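Local coordinates for protein ATP grasp ligase (Microcystis aeruginosa MRC, PDB 5IG9) that probably uses ATP to activate carboxylate side chains of a microviridin precursor peptide for ring closure, at residues L135-P140 / K260-Q265; E215-I220 / A279-V284; I225-I230 / Q254-P259. One frame throughout, in Å; residues are numbered along the deposited sequence.

In the fold
Contacts 2 and 3 belong to one antiparallel sheet, their centres about 8 Å apart, because strands 214-221 and 224-231 run side by side in it; Arg-217 N probably donates to Ala-228 O at 2.8 Å. Contact 1 joins helix 260-273, which packs on that sheet, to the loop after helix 125-134. Its centre is about 12 Å from that of contact 2 and about 14 Å from that of contact 3. Ile-262 CG2 meets Met-282 CE at 4.0 Å, and Glu-263 CG meets Leu-258 CB at 3.6 Å. Such a sheet with a helix packed on it is consistent with the ATP-grasp fold; in other ATP-grasp enzymes the nucleotide lies between two antiparallel sheets.

Contact 1 of 3, residues L135-P140 / K260-Q265; sequences LGLLIP and KTIEKQ
Gln-265 has its CG beside the backbone N (chi1 -72°) and then runs on extended (chi2 173°), which carries its amide from the helix to the turn at Leu-135 and Gly-136. There NE2 donates to Leu-135 O at 2.7 Å. The bond is bent, 136° at the hydrogen, with the oxygen tilted out of the Gln-265 amide plane. A glutamine suits the place because it is long enough to reach from the helix to the turn and ends in an N-H for a backbone carbonyl. Gly-136 closes helix 125-134 in a Schellman motif; at its positive phi a CB would be pressed against the carbonyl O of Leu-135, reason enough for glycine. The side chains of Leu-137 and Gln-265 run antiparallel, the leucine branch alongside the glutamine stem: CG is 4.0 Å from Gln-265 CB, while CD2 comes to 3.4 Å from Gln-265 OE1. One turn earlier in the helix the same CD2 touches Ile-262 CD1 at 3.9 Å, an apolar contact. Beyond the two segments, Leu-137 also rests on Ala-132 of helix 125-134 and on Leu-266, Leu-135 packs on Leu-269, and Ile-262 leans on Tyr-290 of strand 290-296, whose Phe-292 is backbone-bonded to Leu-138.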
# COMPACT_ATOMS: atom_id res chain seq x y z
N LEU A 135 -12.68 -6.07 19.78
CA LEU A 135 -13.74 -7.04 19.58
C LEU A 135 -13.77 -8.12 20.66
O LEU A 135 -14.57 -9.05 20.56
CB LEU A 135 -13.60 -7.70 18.21
CG LEU A 135 -13.85 -6.79 17.01
CD1 LEU A 135 -13.48 -7.53 15.75
CD2 LEU A 135 -15.30 -6.34 16.97
N GLY A 136 -12.90 -8.02 21.67
CA GLY A 136 -12.91 -8.95 22.77
C GLY A 136 -11.97 -10.13 22.64
O GLY A 136 -12.04 -11.05 23.45
N LEU A 137 -11.08 -10.13 21.64
CA LEU A 137 -10.14 -11.21 21.45
C LEU A 137 -8.83 -10.89 22.16
O LEU A 137 -8.35 -9.76 22.13
CB LEU A 137 -9.88 -11.44 19.96
CG LEU A 137 -11.02 -12.00 19.11
CD1 LEU A 137 -10.77 -11.75 17.63
CD2 LEU A 137 -11.22 -13.49 19.37
N LEU A 138 -8.27 -11.90 22.82
CA LEU A 138 -6.99 -11.73 23.49
C LEU A 138 -5.87 -11.63 22.46
O LEU A 138 -5.82 -12.40 21.49
CB LEU A 138 -6.71 -12.88 24.44
CG LEU A 138 -7.72 -13.09 25.58
CD1 LEU A 138 -7.42 -14.38 26.31
CD2 LEU A 138 -7.70 -11.90 26.53
N ILE A 139 -4.98 -10.66 22.65
CA ILE A 139 -3.83 -10.49 21.77
C ILE A 139 -2.56 -10.45 22.62
O ILE A 139 -2.59 -9.98 23.76
CB ILE A 139 -3.96 -9.22 20.91
CG1 ILE A 139 -4.09 -7.98 21.80
CG2 ILE A 139 -5.15 -9.33 19.97
CD1 ILE A 139 -4.07 -6.69 21.02
N PRO A 140 -1.43 -10.93 22.11
CA PRO A 140 -0.20 -10.89 22.89
C PRO A 140 0.35 -9.47 22.99
O PRO A 140 0.17 -8.65 22.09
CB PRO A 140 0.75 -11.80 22.11
CG PRO A 140 0.29 -11.67 20.70
CD PRO A 140 -1.21 -11.50 20.76
N LYS A 260 -18.34 -20.84 19.42
CA LYS A 260 -19.15 -19.97 18.58
C LYS A 260 -18.90 -18.49 18.88
O LYS A 260 -19.15 -17.65 18.01
CB LYS A 260 -20.64 -20.28 18.76
CG LYS A 260 -21.27 -19.68 20.00
CD LYS A 260 -22.78 -19.57 19.87
CE LYS A 260 -23.18 -18.46 18.90
NZ LYS A 260 -24.66 -18.27 18.85
N THR A 261 -18.40 -18.17 20.07
CA THR A 261 -18.05 -16.79 20.38
C THR A 261 -16.81 -16.35 19.61
O THR A 261 -16.77 -15.24 19.07
CB THR A 261 -17.82 -16.63 21.88
OG1 THR A 261 -19.02 -16.98 22.59
CG2 THR A 261 -17.45 -15.19 22.22
N ILE A 262 -15.79 -17.21 19.53
CA ILE A 262 -14.60 -16.90 18.75
C ILE A 262 -14.95 -16.80 17.27
O ILE A 262 -14.47 -15.91 16.56
CB ILE A 262 -13.50 -17.94 19.00
CG1 ILE A 262 -13.17 -18.03 20.50
CG2 ILE A 262 -12.25 -17.60 18.20
CD1 ILE A 262 -12.57 -16.77 21.06
N GLU A 263 -15.80 -17.71 16.78
CA GLU A 263 -16.21 -17.66 15.38
C GLU A 263 -16.93 -16.36 15.05
O GLU A 263 -16.68 -15.75 14.00
CB GLU A 263 -17.09 -18.86 15.04
CG GLU A 263 -16.34 -20.16 14.87
CD GLU A 263 -17.24 -21.28 14.39
OE1 GLU A 263 -18.46 -21.04 14.26
OE2 GLU A 263 -16.73 -22.40 14.14
N LYS A 264 -17.82 -15.92 15.93
CA LYS A 264 -18.55 -14.68 15.67
C LYS A 264 -17.64 -13.46 15.78
O LYS A 264 -17.87 -12.46 15.10
CB LYS A 264 -19.75 -14.56 16.61
CG LYS A 264 -19.51 -13.70 17.85
CD LYS A 264 -20.35 -12.43 17.80
CE LYS A 264 -20.12 -11.56 19.03
NZ LYS A 264 -21.00 -10.36 19.01
N GLN A 265 -16.60 -13.53 16.62
CA GLN A 265 -15.68 -12.41 16.73
C GLN A 265 -14.78 -12.32 15.51
O GLN A 265 -14.47 -11.22 15.04
CB GLN A 265 -14.84 -12.54 18.01
CG GLN A 265 -15.61 -12.26 19.29
CD GLN A 265 -14.80 -12.55 20.54
OE1 GLN A 265 -14.29 -13.66 20.71
NE2 GLN A 265 -14.67 -11.56 21.41

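Contact 2 of 3, residues E215-I220 / A279-V284; sequences ELRITI and AIDMIV
Arg-217 and Asp-281 pair on adjacent antiparallel strands, at a non-hydrogen-bonded site. From CB the arginine chain leaves on the face it shares with Ala-279 and Asp-281, its CG anti to the backbone N, and a bend at chi2 (68°) turns it over the neighbouring strand. CD passes 3.5 Å from Asp-281 OD1. NE and CZ continue above Ala-279 CB, a bare methyl that cannot obstruct the flat group; it lies under the guanidinium face, offset toward the rim and 3.3 Å from NH2. NH1 makes the salt bridge, 2.9 Å to Asp-281 OD1 on its syn side, with the two planes 37° apart. NH2 also donates to Glu-300 O. A leucine in place of Arg-217 would probably leave the Asp-281 carboxylate without its ion-pair mate and the Glu-300 carbonyl without this donor. Strand 214-221 is the middle one of the five-stranded antiparallel sheet, in what is probably an ATP-grasp fold, and 277-284 its neighbour. Hydrogen-bonded pairs flank the salt bridge: Leu-216 with Met-282, and Ile-218 with Ile-280. The other face is apolar: Ile-218 CD1 meets Met-282 SD at 3.6 Å, and helix 260-273 covers it, Leu-266 on Ile-218 and Ile-280, Ile-262 on Met-282.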
# COMPACT_ATOMS: atom_id res chain seq x y z
N GLU A 215 -1.81 -24.77 17.92
CA GLU A 215 -1.77 -23.72 16.91
C GLU A 215 -2.97 -23.89 15.99
O GLU A 215 -3.22 -24.99 15.49
CB GLU A 215 -0.47 -23.78 16.10
CG GLU A 215 0.77 -23.37 16.87
CD GLU A 215 2.00 -23.24 15.98
OE1 GLU A 215 2.53 -24.28 15.54
OE2 GLU A 215 2.42 -22.09 15.72
N LEU A 216 -3.71 -22.81 15.78
CA LEU A 216 -4.90 -22.82 14.94
C LEU A 216 -4.62 -22.11 13.63
O LEU A 216 -4.03 -21.02 13.62
CB LEU A 216 -6.08 -22.14 15.64
CG LEU A 216 -6.49 -22.65 17.03
CD1 LEU A 216 -7.74 -21.94 17.51
CD2 LEU A 216 -6.70 -24.15 17.00
N ARG A 217 -5.04 -22.72 12.52
CA ARG A 217 -5.01 -22.10 11.20
C ARG A 217 -6.45 -22.00 10.72
O ARG A 217 -7.08 -23.01 10.40
CB ARG A 217 -4.16 -22.90 10.22
CG ARG A 217 -4.06 -22.27 8.84
CD ARG A 217 -3.26 -20.98 8.86
NE ARG A 217 -3.02 -20.46 7.51
CZ ARG A 217 -2.18 -19.47 7.23
NH1 ARG A 217 -1.50 -18.88 8.20
NH2 ARG A 217 -2.03 -19.06 5.98
N ILE A 218 -6.96 -20.78 10.65
CA ILE A 218 -8.37 -20.52 10.37
C ILE A 218 -8.48 -19.81 9.03
O ILE A 218 -7.98 -18.70 8.87
CB ILE A 218 -9.01 -19.68 11.49
CG1 ILE A 218 -8.76 -20.37 12.84
CG2 ILE A 218 -10.50 -19.49 11.23
CD1 ILE A 218 -9.08 -19.50 14.02
N THR A 219 -9.14 -20.46 8.08
CA THR A 219 -9.36 -19.91 6.75
C THR A 219 -10.84 -19.62 6.58
O THR A 219 -11.67 -20.52 6.74
CB THR A 219 -8.88 -20.88 5.67
OG1 THR A 219 -7.53 -21.27 5.94
CG2 THR A 219 -8.94 -20.22 4.31
N ILE A 220 -11.17 -18.37 6.27
CA ILE A 220 -12.55 -17.92 6.16
C ILE A 220 -12.81 -17.53 4.71
O ILE A 220 -12.04 -16.75 4.13
CB ILE A 220 -12.84 -16.74 7.11
CG1 ILE A 220 -12.67 -17.19 8.56
CG2 ILE A 220 -14.24 -16.20 6.85
CD1 ILE A 220 -12.82 -16.07 9.56
N ALA A 279 -6.69 -15.64 6.07
CA ALA A 279 -5.99 -16.70 6.80
C ALA A 279 -5.61 -16.15 8.17
O ALA A 279 -4.77 -15.25 8.27
CB ALA A 279 -4.77 -17.19 6.03
N ILE A 280 -6.23 -16.69 9.21
CA ILE A 280 -6.09 -16.20 10.58
C ILE A 280 -5.27 -17.18 11.38
O ILE A 280 -5.47 -18.40 11.29
CB ILE A 280 -7.46 -15.97 11.24
CG1 ILE A 280 -8.30 -15.01 10.39
CG2 ILE A 280 -7.30 -15.45 12.66
CD1 ILE A 280 -9.63 -14.67 11.00
N ASP A 281 -4.34 -16.65 12.17
CA ASP A 281 -3.49 -17.45 13.05
C ASP A 281 -3.91 -17.21 14.49
O ASP A 281 -4.00 -16.05 14.93
CB ASP A 281 -2.01 -17.08 12.85
CG ASP A 281 -1.46 -17.58 11.54
OD1 ASP A 281 -2.01 -18.57 11.02
OD2 ASP A 281 -0.48 -17.00 11.03
N MET A 282 -4.18 -18.29 15.22
CA MET A 282 -4.45 -18.21 16.64
C MET A 282 -3.68 -19.30 17.36
O MET A 282 -3.14 -20.23 16.74
CB MET A 282 -5.95 -18.33 16.95
CG MET A 282 -6.83 -17.29 16.28
SD MET A 282 -8.54 -17.38 16.83
CE MET A 282 -8.42 -16.69 18.48
N ILE A 283 -3.60 -19.18 18.68
CA ILE A 283 -3.02 -20.21 19.53
C ILE A 283 -3.95 -20.44 20.71
O ILE A 283 -4.71 -19.55 21.12
CB ILE A 283 -1.61 -19.85 20.04
CG1 ILE A 283 -1.64 -18.54 20.81
CG2 ILE A 283 -0.62 -19.78 18.88
CD1 ILE A 283 -0.32 -18.18 21.44
N VAL A 284 -3.90 -21.65 21.26
CA VAL A 284 -4.70 -22.04 22.42
C VAL A 284 -3.76 -22.46 23.53
O VAL A 284 -2.93 -23.36 23.33
CB VAL A 284 -5.69 -23.17 22.08
CG1 VAL A 284 -6.67 -23.36 23.23
CG2 VAL A 284 -6.43 -22.87 20.78

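Contact 3 of 3, residues I225-I230 / Q254-P259; sequences IFTAAI and QPYDLP
Gln-254 N donates to Ala-229 O at 2.8 Å, and Ala-229 N answers with a bond of 2.9 Å to Gln-254 O. This hydrogen-bonded pair adds the short strand 254-255 to strand 224-231. Pro-255, opposite Ala-228 in the next, non-hydrogen-bonded pair, suits a position where no N-H is called for between the strands. At the next residue the ladder weakens: Tyr-256 N makes a weak bond to Thr-227 O, 3.2 Å long and 133° at the hydrogen, as the chain turns away. Side chains take over. The Tyr-256 ring, turned away from its own N by a chi1 of -172°, passes Ala-229, whose CB meets CD2 obliquely at 3.6 Å; alanine is small enough to let the ring in, and the phenol OH finds its partner in Tyr-290 OH. Thr-227, beta-branched as suits a strand, places OG1 3.4 Å from Leu-258 CD1 and CG2 3.8 Å from Leu-258 CG. That leucine also packs on Ile-218 and Leu-266, and Pro-259 after it takes the N-cap position of helix 260-273. The chemistry thus changes along the segment: backbone bonds fix the register at the sheet's edge, whereas past Pro-255 the contact is mainly side-chain packing, carbon on carbon and a hydroxyl beside a methyl, and the Tyr-256 phenol is satisfied by Tyr-290.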
# COMPACT_ATOMS: atom_id res chain seq x y z
N ILE A 225 -16.13 -21.03 7.77
CA ILE A 225 -14.95 -21.02 8.62
C ILE A 225 -14.33 -22.41 8.63
O ILE A 225 -14.96 -23.37 9.11
CB ILE A 225 -15.28 -20.56 10.05
CG1 ILE A 225 -16.06 -19.25 10.00
CG2 ILE A 225 -14.00 -20.40 10.86
CD1 ILE A 225 -16.50 -18.76 11.35
N PHE A 226 -13.10 -22.52 8.13
CA PHE A 226 -12.34 -23.76 8.15
C PHE A 226 -11.25 -23.63 9.21
O PHE A 226 -10.28 -22.89 9.03
CB PHE A 226 -11.72 -24.05 6.78
CG PHE A 226 -12.72 -24.09 5.66
CD1 PHE A 226 -13.06 -22.94 4.97
CD2 PHE A 226 -13.31 -25.29 5.29
CE1 PHE A 226 -13.97 -22.99 3.93
CE2 PHE A 226 -14.22 -25.34 4.25
CZ PHE A 226 -14.55 -24.19 3.57
N THR A 227 -11.40 -24.37 10.30
CA THR A 227 -10.48 -24.31 11.43
C THR A 227 -9.67 -25.59 11.52
O THR A 227 -10.24 -26.69 11.56
CB THR A 227 -11.24 -24.08 12.74
OG1 THR A 227 -12.01 -22.87 12.65
CG2 THR A 227 -10.26 -23.95 13.90
N ALA A 228 -8.35 -25.45 11.57
CA ALA A 228 -7.44 -26.57 11.69
C ALA A 228 -6.50 -26.34 12.87
O ALA A 228 -6.05 -25.21 13.10
CB ALA A 228 -6.63 -26.76 10.40
N ALA A 229 -6.20 -27.40 13.60
CA ALA A 229 -5.36 -27.33 14.79
C ALA A 229 -4.23 -28.35 14.70
O ALA A 229 -4.36 -29.38 14.04
CB ALA A 229 -6.16 -27.56 16.07
N ILE A 230 -3.13 -28.05 15.37
CA ILE A 230 -1.99 -28.96 15.46
C ILE A 230 -1.35 -28.80 16.83
O ILE A 230 -1.23 -27.68 17.35
CB ILE A 230 -0.97 -28.70 14.33
CG1 ILE A 230 0.15 -29.75 14.36
CG2 ILE A 230 -0.37 -27.31 14.43
CD1 ILE A 230 1.11 -29.63 13.20
N GLN A 254 -5.46 -31.20 12.16
CA GLN A 254 -6.75 -31.88 12.24
C GLN A 254 -7.90 -30.90 12.46
O GLN A 254 -7.70 -29.84 13.05
CB GLN A 254 -6.74 -32.93 13.36
CG GLN A 254 -6.28 -32.39 14.71
CD GLN A 254 -7.22 -32.76 15.84
OE1 GLN A 254 -7.18 -33.87 16.36
NE2 GLN A 254 -8.08 -31.82 16.22
N PRO A 255 -9.09 -31.26 11.99
CA PRO A 255 -10.24 -30.36 12.17
C PRO A 255 -10.38 -29.95 13.63
O PRO A 255 -9.98 -30.68 14.54
CB PRO A 255 -11.43 -31.21 11.71
CG PRO A 255 -10.84 -32.25 10.82
CD PRO A 255 -9.49 -32.55 11.40
N TYR A 256 -10.95 -28.77 13.84
CA TYR A 256 -11.11 -28.23 15.18
C TYR A 256 -12.36 -27.36 15.20
O TYR A 256 -12.65 -26.66 14.23
CB TYR A 256 -9.88 -27.42 15.60
CG TYR A 256 -9.86 -26.96 17.05
CD1 TYR A 256 -10.51 -25.80 17.43
CD2 TYR A 256 -9.18 -27.68 18.02
CE1 TYR A 256 -10.50 -25.37 18.75
CE2 TYR A 256 -9.15 -27.26 19.33
CZ TYR A 256 -9.81 -26.11 19.69
OH TYR A 256 -9.79 -25.68 21.00
N ASP A 257 -13.11 -27.42 16.30
CA ASP A 257 -14.34 -26.66 16.46
C ASP A 257 -14.07 -25.46 17.37
O ASP A 257 -13.90 -25.62 18.58
CB ASP A 257 -15.45 -27.53 17.03
CG ASP A 257 -15.96 -28.56 16.03
OD1 ASP A 257 -16.04 -28.24 14.83
OD2 ASP A 257 -16.28 -29.70 16.46
N LEU A 258 -14.03 -24.27 16.78
CA LEU A 258 -13.92 -23.06 17.56
C LEU A 258 -15.18 -22.85 18.40
O LEU A 258 -16.27 -23.26 18.00
CB LEU A 258 -13.72 -21.85 16.65
CG LEU A 258 -12.36 -21.63 15.99
CD1 LEU A 258 -12.43 -20.45 15.03
CD2 LEU A 258 -11.31 -21.39 17.06
N PRO A 259 -15.05 -22.23 19.57
CA PRO A 259 -16.24 -21.73 20.26
C PRO A 259 -17.01 -20.77 19.36
O PRO A 259 -16.41 -19.98 18.63
CB PRO A 259 -15.66 -21.03 21.49
CG PRO A 259 -14.34 -21.69 21.72
CD PRO A 259 -13.82 -22.01 20.35